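Local coordinates for dual specificity protein phosphatase 18 (Homo sapiens, PDB 2ESB), which removes phosphate from phosphotyrosine and, less readily, phosphothreonine in MAP kinase peptides, as a dual specificity protein phosphatase of the protein-tyrosine phosphatase family, at residues I46-V52 with G98-C104. Sequence-based numbering, arbitrary orientation.
Sequences ITMVINV and GRTLLHC
Strands 48-51 and 100-103 run parallel, their axes 4.7 Å apart at closest and 15° from aligned, and M48 pairs with T100, V49 with L101, I50 with L102 and N51 with H103. M48 O accepts from L101 N, I50 N donates to L101 O, I50 O accepts from H103 N, and V52 N donates to H103 O (2.7 Å). Just before the strands, R99 O accepts from both T47 N and M48 N. With chi1 at 58°, T47 OG1 sits between its own backbone N and carbonyl carbon and accepts the N-H of R99 (T47 OG1 to R99 N 3.0 Å).

V49, L101, N51 and H103 share one face. The H103 ring leans across to the other strand. N51 CA lies over one ring face, 4.0 Å from the centroid, a CH-pi contact. V49 CG1 meets the ring edge at CD2 (3.6 Å). H103 ND1 donates almost straight to C104 O, close to the ring plane (3.0 Å). NE2 is hydrogen-bonded to N58 ND2; bonds at both nitrogens should hold the ring's rotation. The N51 amide is held by S53, V56 and N58. M48, I50, T100 and L102 share the other face. L102 CD2 packs against I50 CB (3.7 Å), and I50 CD1 reaches T100 CG2. L102 CD2 also touches V52 CG2.

C104, the predicted phosphocysteine nucleophile, directly follows strand 100-103. H103 and C104 open the HCX5R signature of the protein-tyrosine phosphatases, which ends at R110. A bound HEPES molecule lies beside the C104 side chain. Both strands are interior in the five-stranded sheet, with 27-30 beyond 100-103 and 65-68 beyond 48-51. M48 and T100 pack on helix 83-95, and V52 and C104 touch helix 110-122.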
loop_
_atom_site.group_PDB
_atom_site.type_symbol
_atom_site.label_atom_id
_atom_site.label_comp_id
_atom_site.label_asym_id
_atom_site.label_seq_id
_atom_site.Cartn_x
_atom_site.Cartn_y
_atom_site.Cartn_z
ATOM N N ILE A 46 2.209 16.269 -3.079
ATOM C CA ILE A 46 2.699 14.968 -3.531
ATOM C C ILE A 46 3.830 15.155 -4.556
ATOM O O ILE A 46 3.673 15.892 -5.533
ATOM C CB ILE A 46 1.578 14.142 -4.197
ATOM C CG1 ILE A 46 0.386 13.981 -3.246
ATOM C CG2 ILE A 46 2.121 12.774 -4.592
ATOM C CD1 ILE A 46 0.738 13.357 -1.908
ATOM N N THR A 47 4.954 14.473 -4.356
ATOM C CA THR A 47 6.092 14.593 -5.276
ATOM C C THR A 47 6.425 13.291 -5.972
ATOM O O THR A 47 7.180 13.274 -6.953
ATOM C CB THR A 47 7.372 15.065 -4.547
ATOM O OG1 THR A 47 7.695 14.151 -3.493
ATOM C CG2 THR A 47 7.178 16.449 -3.966
ATOM N N MET A 48 5.857 12.203 -5.459
ATOM C CA MET A 48 6.082 10.872 -6.002
ATOM C C MET A 48 4.762 10.105 -6.065
ATOM O O MET A 48 4.031 10.037 -5.078
ATOM C CB MET A 48 7.061 10.097 -5.108
ATOM C CG MET A 48 7.413 8.700 -5.634
ATOM S SD MET A 48 8.497 8.784 -7.082
ATOM C CE MET A 48 7.897 7.404 -8.049
ATOM N N VAL A 49 4.463 9.538 -7.228
ATOM C CA VAL A 49 3.248 8.756 -7.414
ATOM C C VAL A 49 3.626 7.333 -7.817
ATOM O O VAL A 49 4.307 7.116 -8.825
ATOM C CB VAL A 49 2.339 9.362 -8.510
ATOM C CG1 VAL A 49 1.156 8.433 -8.770
ATOM C CG2 VAL A 49 1.831 10.749 -8.071
ATOM N N ILE A 50 3.192 6.366 -7.018
ATOM C CA ILE A 50 3.477 4.963 -7.289
ATOM C C ILE A 50 2.166 4.261 -7.623
ATOM O O ILE A 50 1.313 4.057 -6.766
ATOM C CB ILE A 50 4.132 4.273 -6.078
ATOM C CG1 ILE A 50 5.427 5.008 -5.698
ATOM C CG2 ILE A 50 4.446 2.826 -6.433
ATOM C CD1 ILE A 50 6.220 4.367 -4.542
ATOM N N ASN A 51 2.023 3.909 -8.892
ATOM C CA ASN A 51 0.834 3.270 -9.427
ATOM C C ASN A 51 1.008 1.761 -9.328
ATOM O O ASN A 51 1.771 1.154 -10.083
ATOM C CB ASN A 51 0.662 3.751 -10.881
ATOM C CG ASN A 51 -0.497 3.091 -11.617
ATOM O OD1 ASN A 51 -1.085 2.108 -11.167
ATOM N ND2 ASN A 51 -0.806 3.629 -12.786
ATOM N N VAL A 52 0.301 1.154 -8.380
ATOM C CA VAL A 52 0.393 -0.280 -8.182
ATOM C C VAL A 52 -0.721 -0.992 -8.952
ATOM O O VAL A 52 -1.667 -1.519 -8.370
ATOM C CB VAL A 52 0.310 -0.642 -6.670
ATOM C CG1 VAL A 52 0.814 -2.053 -6.452
ATOM C CG2 VAL A 52 1.133 0.345 -5.847
ATOM N N GLY A 98 10.094 14.816 0.431
ATOM C CA GLY A 98 9.012 14.744 -0.529
ATOM C C GLY A 98 7.893 13.942 0.101
ATOM O O GLY A 98 7.990 13.571 1.269
ATOM N N ARG A 99 6.837 13.684 -0.664
ATOM C CA ARG A 99 5.699 12.906 -0.178
ATOM C C ARG A 99 5.259 11.939 -1.274
ATOM O O ARG A 99 5.242 12.281 -2.457
ATOM C CB ARG A 99 4.536 13.824 0.205
ATOM C CG ARG A 99 4.872 14.786 1.326
ATOM C CD ARG A 99 3.634 15.516 1.827
ATOM N NE ARG A 99 4.017 16.634 2.686
ATOM C CZ ARG A 99 3.175 17.347 3.423
ATOM N NH1 ARG A 99 1.881 17.060 3.420
ATOM N NH2 ARG A 99 3.630 18.357 4.159
ATOM N N THR A 100 4.881 10.737 -0.866
ATOM C CA THR A 100 4.488 9.714 -1.816
ATOM C C THR A 100 3.014 9.339 -1.774
ATOM O O THR A 100 2.428 9.213 -0.697
ATOM C CB THR A 100 5.306 8.421 -1.562
ATOM O OG1 THR A 100 6.710 8.715 -1.630
ATOM C CG2 THR A 100 4.965 7.350 -2.581
ATOM N N LEU A 101 2.423 9.174 -2.961
ATOM C CA LEU A 101 1.052 8.704 -3.087
ATOM C C LEU A 101 1.131 7.311 -3.691
ATOM O O LEU A 101 1.683 7.118 -4.790
ATOM C CB LEU A 101 0.189 9.574 -4.026
ATOM C CG LEU A 101 -1.158 8.930 -4.431
ATOM C CD1 LEU A 101 -2.082 8.773 -3.202
ATOM C CD2 LEU A 101 -1.856 9.782 -5.496
ATOM N N LEU A 102 0.618 6.336 -2.956
ATOM C CA LEU A 102 0.539 4.968 -3.443
ATOM C C LEU A 102 -0.914 4.843 -3.886
ATOM O O LEU A 102 -1.799 5.178 -3.112
ATOM C CB LEU A 102 0.741 3.962 -2.310
ATOM C CG LEU A 102 2.121 3.434 -1.961
ATOM C CD1 LEU A 102 2.012 2.593 -0.683
ATOM C CD2 LEU A 102 2.659 2.607 -3.140
ATOM N N HIS A 103 -1.168 4.368 -5.104
ATOM C CA HIS A 103 -2.544 4.171 -5.550
ATOM C C HIS A 103 -2.644 2.960 -6.470
ATOM O O HIS A 103 -1.647 2.468 -7.000
ATOM C CB HIS A 103 -3.074 5.405 -6.294
ATOM C CG HIS A 103 -2.627 5.497 -7.724
ATOM N ND1 HIS A 103 -3.316 4.902 -8.761
ATOM C CD2 HIS A 103 -1.569 6.131 -8.292
ATOM C CE1 HIS A 103 -2.707 5.171 -9.903
ATOM N NE2 HIS A 103 -1.646 5.915 -9.647
ATOM N N CYS A 104 -3.857 2.458 -6.624
ATOM C CA CYS A 104 -4.107 1.356 -7.534
ATOM C C CYS A 104 -5.420 1.765 -8.209
ATOM O O CYS A 104 -5.609 2.959 -8.481
ATOM C CB CYS A 104 -4.174 0.007 -6.787
ATOM S SG CYS A 104 -5.195 -0.084 -5.294
#